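Local coordinates for ABC transporter, periplasmic substrate-binding protein (Thermotoga maritima, PDB 2HPG) that probably binds a small solute in the periplasm and delivers it to a tripartite ATP-independent (TRAP) transporter of the inner membrane, at residues A[130-135]-A[230-235]; A[10-15]-A[65-70]. One frame throughout, in Å; residues are numbered along the deposited sequence.

Contact 1. Residues A[130-135]-A[230-235]; sequences IKVLSF and FEIVSA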
ATOM      1  N   ILE A 130       6.076  11.860 -13.131  1.00 27.44           N
ATOM      2  CA  ILE A 130       5.594  11.475 -11.798  1.00 27.01           C
ATOM      3  C   ILE A 130       6.664  11.750 -10.755  1.00 25.61           C
ATOM      4  O   ILE A 130       7.759  11.212 -10.835  1.00 24.94           O
ATOM      5  CB  ILE A 130       5.247   9.978 -11.732  1.00 26.70           C
ATOM      6  CG1 ILE A 130       4.128   9.638 -12.721  1.00 27.08           C
ATOM      7  CG2 ILE A 130       4.845   9.571 -10.292  1.00 27.06           C
ATOM      8  CD1 ILE A 130       4.015   8.147 -13.027  1.00 27.02           C
ATOM      9  N   LYS A 131       6.337  12.587  -9.782  1.00 24.55           N
ATOM     10  CA  LYS A 131       7.202  12.842  -8.647  1.00 24.11           C
ATOM     11  C   LYS A 131       6.676  12.056  -7.433  1.00 24.03           C
ATOM     12  O   LYS A 131       5.527  12.249  -7.006  1.00 24.12           O
ATOM     13  CB  LYS A 131       7.226  14.343  -8.344  1.00 24.35           C
ATOM     14  CG  LYS A 131       7.897  14.770  -7.049  1.00 25.20           C
ATOM     15  CD  LYS A 131       9.379  14.445  -7.062  1.00 27.01           C
ATOM     16  CE  LYS A 131      10.015  14.748  -5.735  1.00 27.63           C
ATOM     17  NZ  LYS A 131      11.472  14.458  -5.763  1.00 28.00           N
ATOM     18  N   VAL A 132       7.511  11.172  -6.890  1.00 22.89           N
ATOM     19  CA  VAL A 132       7.225  10.500  -5.618  1.00 22.29           C
ATOM     20  C   VAL A 132       7.640  11.404  -4.446  1.00 21.83           C
ATOM     21  O   VAL A 132       8.816  11.729  -4.302  1.00 21.61           O
ATOM     22  CB  VAL A 132       7.953   9.121  -5.561  1.00 22.31           C
ATOM     23  CG1 VAL A 132       7.718   8.403  -4.233  1.00 22.34           C
ATOM     24  CG2 VAL A 132       7.511   8.243  -6.712  1.00 22.66           C
ATOM     25  N   LEU A 133       6.684  11.848  -3.637  1.00 20.75           N
ATOM     26  CA  LEU A 133       7.001  12.656  -2.470  1.00 20.67           C
ATOM     27  C   LEU A 133       7.383  11.779  -1.278  1.00 20.42           C
ATOM     28  O   LEU A 133       8.141  12.201  -0.389  1.00 20.43           O
ATOM     29  CB  LEU A 133       5.799  13.503  -2.059  1.00 21.01           C
ATOM     30  CG  LEU A 133       5.364  14.659  -2.946  1.00 20.46           C
ATOM     31  CD1 LEU A 133       4.083  15.211  -2.364  1.00 20.60           C
ATOM     32  CD2 LEU A 133       6.431  15.738  -2.988  1.00 20.93           C
ATOM     33  N   SER A 134       6.818  10.574  -1.242  1.00 19.65           N
ATOM     34  CA  SER A 134       7.062   9.653  -0.144  1.00 19.61           C
ATOM     35  C   SER A 134       6.522   8.258  -0.421  1.00 19.58           C
ATOM     36  O   SER A 134       5.525   8.103  -1.140  1.00 18.52           O
ATOM     37  CB  SER A 134       6.436  10.192   1.145  1.00 19.62           C
ATOM     38  OG  SER A 134       6.695   9.318   2.232  1.00 19.99           O
ATOM     39  N   PHE A 135       7.198   7.253   0.146  1.00 19.49           N
ATOM     40  CA  PHE A 135       6.626   5.908   0.269  1.00 19.56           C
ATOM     41  C   PHE A 135       6.728   5.331   1.688  1.00 19.11           C
ATOM     42  O   PHE A 135       6.729   4.120   1.857  1.00 20.00           O
ATOM     43  CB  PHE A 135       7.197   4.939  -0.792  1.00 20.15           C
ATOM     44  CG  PHE A 135       8.699   4.741  -0.729  1.00 21.61           C
ATOM     45  CD1 PHE A 135       9.265   3.781   0.126  1.00 21.05           C
ATOM     46  CD2 PHE A 135       9.545   5.477  -1.564  1.00 22.50           C
ATOM     47  CE1 PHE A 135      10.633   3.587   0.174  1.00 21.49           C
ATOM     48  CE2 PHE A 135      10.942   5.296  -1.520  1.00 22.24           C
ATOM     49  CZ  PHE A 135      11.486   4.347  -0.647  1.00 21.99           C
ATOM     50  N   PHE A 230       2.564   4.764  -2.215  1.00 17.99           N
ATOM     51  CA  PHE A 230       3.413   5.791  -2.805  1.00 18.32           C
ATOM     52  C   PHE A 230       2.605   7.056  -2.991  1.00 18.54           C
ATOM     53  O   PHE A 230       1.492   7.012  -3.478  1.00 17.61           O
ATOM     54  CB  PHE A 230       3.940   5.314  -4.148  1.00 18.78           C
ATOM     55  CG  PHE A 230       5.110   4.413  -4.036  1.00 19.77           C
ATOM     56  CD1 PHE A 230       6.342   4.807  -4.518  1.00 20.19           C
ATOM     57  CD2 PHE A 230       4.997   3.180  -3.407  1.00 20.51           C
ATOM     58  CE1 PHE A 230       7.429   3.976  -4.400  1.00 21.42           C
ATOM     59  CE2 PHE A 230       6.089   2.355  -3.282  1.00 20.53           C
ATOM     60  CZ  PHE A 230       7.304   2.759  -3.792  1.00 21.15           C
ATOM     61  N   GLU A 231       3.171   8.183  -2.581  1.00 19.05           N
ATOM     62  CA  GLU A 231       2.461   9.452  -2.580  1.00 19.27           C
ATOM     63  C   GLU A 231       3.061  10.293  -3.692  1.00 19.77           C
ATOM     64  O   GLU A 231       4.232  10.655  -3.632  1.00 19.37           O
ATOM     65  CB  GLU A 231       2.601  10.126  -1.212  1.00 19.86           C
ATOM     66  CG  GLU A 231       2.268   9.214  -0.030  1.00 17.57           C
ATOM     67  CD  GLU A 231       0.871   8.624  -0.109  1.00 17.88           C
ATOM     68  OE1 GLU A 231      -0.013   9.365  -0.554  1.00 16.63           O
ATOM     69  OE2 GLU A 231       0.666   7.428   0.269  1.00 14.82           O
ATOM     70  N   ILE A 232       2.273  10.539  -4.739  1.00 19.32           N
ATOM     71  CA  ILE A 232       2.788  11.164  -5.954  1.00 19.80           C
ATOM     72  C   ILE A 232       2.144  12.516  -6.237  1.00 20.49           C
ATOM     73  O   ILE A 232       1.009  12.763  -5.828  1.00 19.88           O
ATOM     74  CB  ILE A 232       2.651  10.227  -7.193  1.00 19.62           C
ATOM     75  CG1 ILE A 232       1.178   9.966  -7.549  1.00 19.36           C
ATOM     76  CG2 ILE A 232       3.375   8.907  -6.936  1.00 18.67           C
ATOM     77  CD1 ILE A 232       0.981   9.206  -8.851  1.00 18.45           C
ATOM     78  N   VAL A 233       2.912  13.391  -6.891  1.00 20.95           N
ATOM     79  CA  VAL A 233       2.420  14.647  -7.469  1.00 21.90           C
ATOM     80  C   VAL A 233       3.021  14.838  -8.868  1.00 22.91           C
ATOM     81  O   VAL A 233       3.923  14.106  -9.266  1.00 23.14           O
ATOM     82  CB  VAL A 233       2.749  15.908  -6.614  1.00 21.86           C
ATOM     83  CG1 VAL A 233       1.992  15.905  -5.288  1.00 22.01           C
ATOM     84  CG2 VAL A 233       4.270  16.079  -6.386  1.00 21.95           C
ATOM     85  N   SER A 234       2.491  15.808  -9.616  1.00 23.61           N
ATOM     86  CA  SER A 234       3.065  16.202 -10.901  1.00 24.30           C
ATOM     87  C   SER A 234       4.475  16.726 -10.714  1.00 24.73           C
ATOM     88  O   SER A 234       4.695  17.630  -9.903  1.00 24.01           O
ATOM     89  CB  SER A 234       2.229  17.307 -11.558  1.00 24.55           C
ATOM     90  OG  SER A 234       2.891  17.797 -12.705  1.00 26.73           O
ATOM     91  N   ALA A 235       5.425  16.175 -11.471  1.00 25.45           N
ATOM     92  CA  ALA A 235       6.809  16.667 -11.432  1.00 26.55           C
ATOM     93  C   ALA A 235       6.876  18.127 -11.887  1.00 27.69           C
ATOM     94  O   ALA A 235       7.595  18.935 -11.281  1.00 29.02           O
ATOM     95  CB  ALA A 235       7.709  15.793 -12.290  1.00 26.17           C
TER

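Contact 2. Residues A[10-15]-A[65-70]; sequences TLRFGH and GAPVGW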
ATOM      1  N   THR A  10      -2.018  25.846  -4.692  1.00 25.79           N
ATOM      2  CA  THR A  10      -3.006  24.935  -4.128  1.00 24.63           C
ATOM      3  C   THR A  10      -2.774  23.552  -4.731  1.00 24.05           C
ATOM      4  O   THR A  10      -2.572  23.426  -5.947  1.00 23.52           O
ATOM      5  CB  THR A  10      -4.436  25.423  -4.370  1.00 24.97           C
ATOM      6  OG1 THR A  10      -4.607  26.687  -3.727  1.00 26.51           O
ATOM      7  CG2 THR A  10      -5.451  24.458  -3.778  1.00 25.39           C
ATOM      8  N   LEU A  11      -2.718  22.543  -3.853  1.00 22.21           N
ATOM      9  CA  LEU A  11      -2.565  21.137  -4.245  1.00 21.29           C
ATOM     10  C   LEU A  11      -3.831  20.401  -3.818  1.00 20.18           C
ATOM     11  O   LEU A  11      -4.229  20.496  -2.662  1.00 19.84           O
ATOM     12  CB  LEU A  11      -1.347  20.500  -3.549  1.00 21.02           C
ATOM     13  CG  LEU A  11      -1.100  19.008  -3.852  1.00 21.35           C
ATOM     14  CD1 LEU A  11      -0.812  18.771  -5.330  1.00 18.70           C
ATOM     15  CD2 LEU A  11       0.051  18.454  -2.978  1.00 20.37           C
ATOM     16  N   ARG A  12      -4.448  19.664  -4.742  1.00 19.47           N
ATOM     17  CA  ARG A  12      -5.574  18.785  -4.416  1.00 19.28           C
ATOM     18  C   ARG A  12      -5.111  17.331  -4.419  1.00 18.49           C
ATOM     19  O   ARG A  12      -4.721  16.798  -5.449  1.00 17.91           O
ATOM     20  CB  ARG A  12      -6.708  19.019  -5.403  1.00 19.00           C
ATOM     21  CG  ARG A  12      -7.067  20.484  -5.432  1.00 20.15           C
ATOM     22  CD  ARG A  12      -8.375  20.817  -6.129  1.00 20.81           C
ATOM     23  NE  ARG A  12      -8.640  22.243  -5.948  1.00 22.66           N
ATOM     24  CZ  ARG A  12      -8.015  23.225  -6.591  1.00 24.23           C
ATOM     25  NH1 ARG A  12      -7.083  22.982  -7.516  1.00 23.83           N
ATOM     26  NH2 ARG A  12      -8.325  24.472  -6.308  1.00 25.99           N
ATOM     27  N   PHE A  13      -5.153  16.703  -3.250  1.00 18.01           N
ATOM     28  CA  PHE A  13      -4.549  15.398  -3.061  1.00 18.02           C
ATOM     29  C   PHE A  13      -5.610  14.365  -2.774  1.00 17.50           C
ATOM     30  O   PHE A  13      -6.291  14.474  -1.767  1.00 17.92           O
ATOM     31  CB  PHE A  13      -3.567  15.453  -1.903  1.00 17.85           C
ATOM     32  CG  PHE A  13      -2.561  14.342  -1.931  1.00 18.54           C
ATOM     33  CD1 PHE A  13      -1.361  14.502  -2.591  1.00 18.09           C
ATOM     34  CD2 PHE A  13      -2.824  13.139  -1.310  1.00 17.80           C
ATOM     35  CE1 PHE A  13      -0.431  13.481  -2.637  1.00 18.09           C
ATOM     36  CE2 PHE A  13      -1.902  12.115  -1.359  1.00 17.37           C
ATOM     37  CZ  PHE A  13      -0.701  12.291  -2.022  1.00 18.15           C
ATOM     38  N   GLY A  14      -5.728  13.351  -3.634  1.00 17.21           N
ATOM     39  CA  GLY A  14      -6.837  12.415  -3.541  1.00 17.48           C
ATOM     40  C   GLY A  14      -6.522  10.961  -3.241  1.00 17.79           C
ATOM     41  O   GLY A  14      -5.368  10.548  -3.131  1.00 16.73           O
ATOM     42  N   HIS A  15      -7.587  10.177  -3.136  1.00 18.08           N
ATOM     43  CA  HIS A  15      -7.484   8.755  -2.864  1.00 19.12           C
ATOM     44  C   HIS A  15      -6.901   8.437  -1.492  1.00 18.42           C
ATOM     45  O   HIS A  15      -6.238   7.424  -1.323  1.00 18.34           O
ATOM     46  CB  HIS A  15      -6.679   8.037  -3.971  1.00 19.63           C
ATOM     47  CG  HIS A  15      -7.454   7.829  -5.235  1.00 22.39           C
ATOM     48  ND1 HIS A  15      -6.984   7.059  -6.280  1.00 23.02           N
ATOM     49  CD2 HIS A  15      -8.667   8.292  -5.623  1.00 24.30           C
ATOM     50  CE1 HIS A  15      -7.873   7.068  -7.261  1.00 24.50           C
ATOM     51  NE2 HIS A  15      -8.901   7.810  -6.889  1.00 25.19           N
ATOM     52  N   GLY A  65       0.371  17.742 -15.799  1.00 38.18           N
ATOM     53  CA  GLY A  65       0.943  18.845 -15.009  1.00 36.52           C
ATOM     54  C   GLY A  65      -0.028  19.561 -14.075  1.00 34.62           C
ATOM     55  O   GLY A  65       0.321  20.594 -13.481  1.00 33.99           O
ATOM     56  N   ALA A  66      -1.239  19.014 -13.940  1.00 32.21           N
ATOM     57  CA  ALA A  66      -2.256  19.529 -12.997  1.00 30.92           C
ATOM     58  C   ALA A  66      -1.731  19.555 -11.550  1.00 29.21           C
ATOM     59  O   ALA A  66      -0.879  18.741 -11.190  1.00 29.23           O
ATOM     60  CB  ALA A  66      -3.515  18.678 -13.076  1.00 30.19           C
ATOM     61  N   PRO A  67      -2.234  20.488 -10.720  1.00 27.19           N
ATOM     62  CA  PRO A  67      -1.873  20.577  -9.298  1.00 26.34           C
ATOM     63  C   PRO A  67      -2.622  19.534  -8.476  1.00 24.16           C
ATOM     64  O   PRO A  67      -3.463  19.856  -7.632  1.00 22.51           O
ATOM     65  CB  PRO A  67      -2.304  21.993  -8.922  1.00 26.18           C
ATOM     66  CG  PRO A  67      -3.466  22.272  -9.799  1.00 26.91           C
ATOM     67  CD  PRO A  67      -3.202  21.531 -11.104  1.00 27.21           C
ATOM     68  N   VAL A  68      -2.287  18.278  -8.728  1.00 22.90           N
ATOM     69  CA  VAL A  68      -2.969  17.155  -8.114  1.00 21.87           C
ATOM     70  C   VAL A  68      -1.960  16.103  -7.628  1.00 21.17           C
ATOM     71  O   VAL A  68      -0.858  15.979  -8.167  1.00 20.09           O
ATOM     72  CB  VAL A  68      -3.992  16.534  -9.097  1.00 22.57           C
ATOM     73  CG1 VAL A  68      -3.282  15.753 -10.182  1.00 21.34           C
ATOM     74  CG2 VAL A  68      -4.963  15.640  -8.350  1.00 23.81           C
ATOM     75  N   GLY A  69      -2.348  15.370  -6.585  1.00 20.58           N
ATOM     76  CA  GLY A  69      -1.568  14.255  -6.094  1.00 20.12           C
ATOM     77  C   GLY A  69      -2.439  13.073  -5.776  1.00 20.01           C
ATOM     78  O   GLY A  69      -3.665  13.209  -5.670  1.00 19.15           O
ATOM     79  N   TRP A  70      -1.817  11.904  -5.640  1.00 20.00           N
ATOM     80  CA  TRP A  70      -2.550  10.696  -5.295  1.00 20.70           C
ATOM     81  C   TRP A  70      -1.764   9.803  -4.351  1.00 19.65           C
ATOM     82  O   TRP A  70      -0.529   9.675  -4.447  1.00 18.99           O
ATOM     83  CB  TRP A  70      -2.913   9.879  -6.544  1.00 22.11           C
ATOM     84  CG  TRP A  70      -3.583  10.663  -7.595  1.00 24.42           C
ATOM     85  CD1 TRP A  70      -3.008  11.205  -8.713  1.00 25.25           C
ATOM     86  CD2 TRP A  70      -4.970  11.013  -7.644  1.00 25.15           C
ATOM     87  NE1 TRP A  70      -3.953  11.885  -9.446  1.00 25.95           N
ATOM     88  CE2 TRP A  70      -5.167  11.782  -8.812  1.00 25.67           C
ATOM     89  CE3 TRP A  70      -6.059  10.768  -6.807  1.00 25.04           C
ATOM     90  CZ2 TRP A  70      -6.419  12.287  -9.172  1.00 26.47           C
ATOM     91  CZ3 TRP A  70      -7.310  11.277  -7.163  1.00 25.07           C
ATOM     92  CH2 TRP A  70      -7.476  12.028  -8.331  1.00 25.17           C
TER

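Contact 1. Residues A[130-135]-A[230-235]
Lys131 and Val233 form a hydrogen-bonded antiparallel pair, each giving its N-H to the other's carbonyl. Lys131 N to Val233 O is 2.9 Å, and the return bond from Val233 N meets Lys131 O in the carbonyl plane. Lys131 O also takes a CA-H...O contact from Ile232 CA. Further along, Leu133 and Ser134 both face Glu231, a classic beta bulge. Two backbone bonds span it: Leu133 N gives to Glu231 O at 2.7 Å, and Glu231 N gives to Ser134 O at 2.8 Å.

Beyond the bulge, Phe135 CB sits over the centre of the Phe230 ring, a CH-pi contact 3.5 Å from the centroid. With CG between the backbone N and the carbonyl carbon (chi1 60°), the Phe135 ring lies alongside that of Phe230, the planes 20° apart but slid so that they hardly overlap. The Leu133 side chain crosses that of Val233 at about a right angle, with Leu133 CD1 3.7 Å from Val233 CG1. CG2 of Ile130 meets CG2 of Ile232 at 3.7 Å.

Two polar side chains of 130-135 find their partners elsewhere: Lys131 NZ in a salt bridge with Glu250, Ser134 OG in hydrogen bonds to Asp254 and Tyr136 N. Ser234 is the N-cap of helix 235-240, its OG bonded to Trp237 N. Along the other edge of 230-234, the backbone groups of Phe230 and Ile232 turned away from 130-135 bond to Thr72 and Trp70 of strand 68-73. Helix 115-128 packs on Ile130 and Val132, and Phe238 of helix 235-240 on Lys131, Leu133 and Val233. Helix 243-278 reaches Leu133 and Glu231.

Contact 2. Residues A[10-15]-A[65-70]
Pro67 CB packs 3.3 Å from Thr10 O. Leu11 CD1 lies against the backbone from Pro67 to Gly69. Arg12 N gives an almost straight bond to Pro67 O (3.1 Å, 179° at the hydrogen). Pro67 centres an inverse gamma turn before strand 68-70. Arg12 O takes Gly69 N at 3.0 Å, with the donor tilted from the carbonyl plane. Strand 9-14 thus lies between 42-47 and 68-73, all parallel, with helices in the connections: the beta2-beta1-beta3 order of periplasmic binding protein domains.

Phe13 lays one face of its ring over the Gly69-Trp70 peptide. CG is set opposite the backbone N (chi1 -160°), which brings the ring over 65-70. Phe13 CD1 comes to 3.5 Å from Gly69 CA, where a beta carbon would clash with it. An alanine here is likely to uncover that peptide and leave Trp30 and Phe27 without their ring partner. Gly14 N gives to Gly69 O at 2.9 Å, from above the carbonyl plane. A side chain at Gly14 would strike Trp70 CZ3. His15 offers a ring face to the edge of Trp70, an edge-to-face pair with planes at 56°. His15 CG lies 3.6 Å from Trp70 CE3, while NE2 bonds to Glu56.

In the fold
Contacts 1 and 2 are neighbours in one mixed sheet, with centres about 10 Å apart. Strand 68-73 carries the second segment of contact 2 and runs antiparallel to strand 218-234 of contact 1. Ile232 N lies 2.9 Å from Trp70 O, a probable hydrogen bond that joins the two. Strand order across this region is thus 42-47, 9-14, 68-73, 218-234, 130-146. On one face Glu231 OE1 packs 3.3 Å from Phe13 CZ. Where strand 218-234 ends, Ser234 OG lies 3.2 Å from Gly65 CA. Gly65 follows helix 58-64 in a Schellman motif, so the end of one helix meets the start of another.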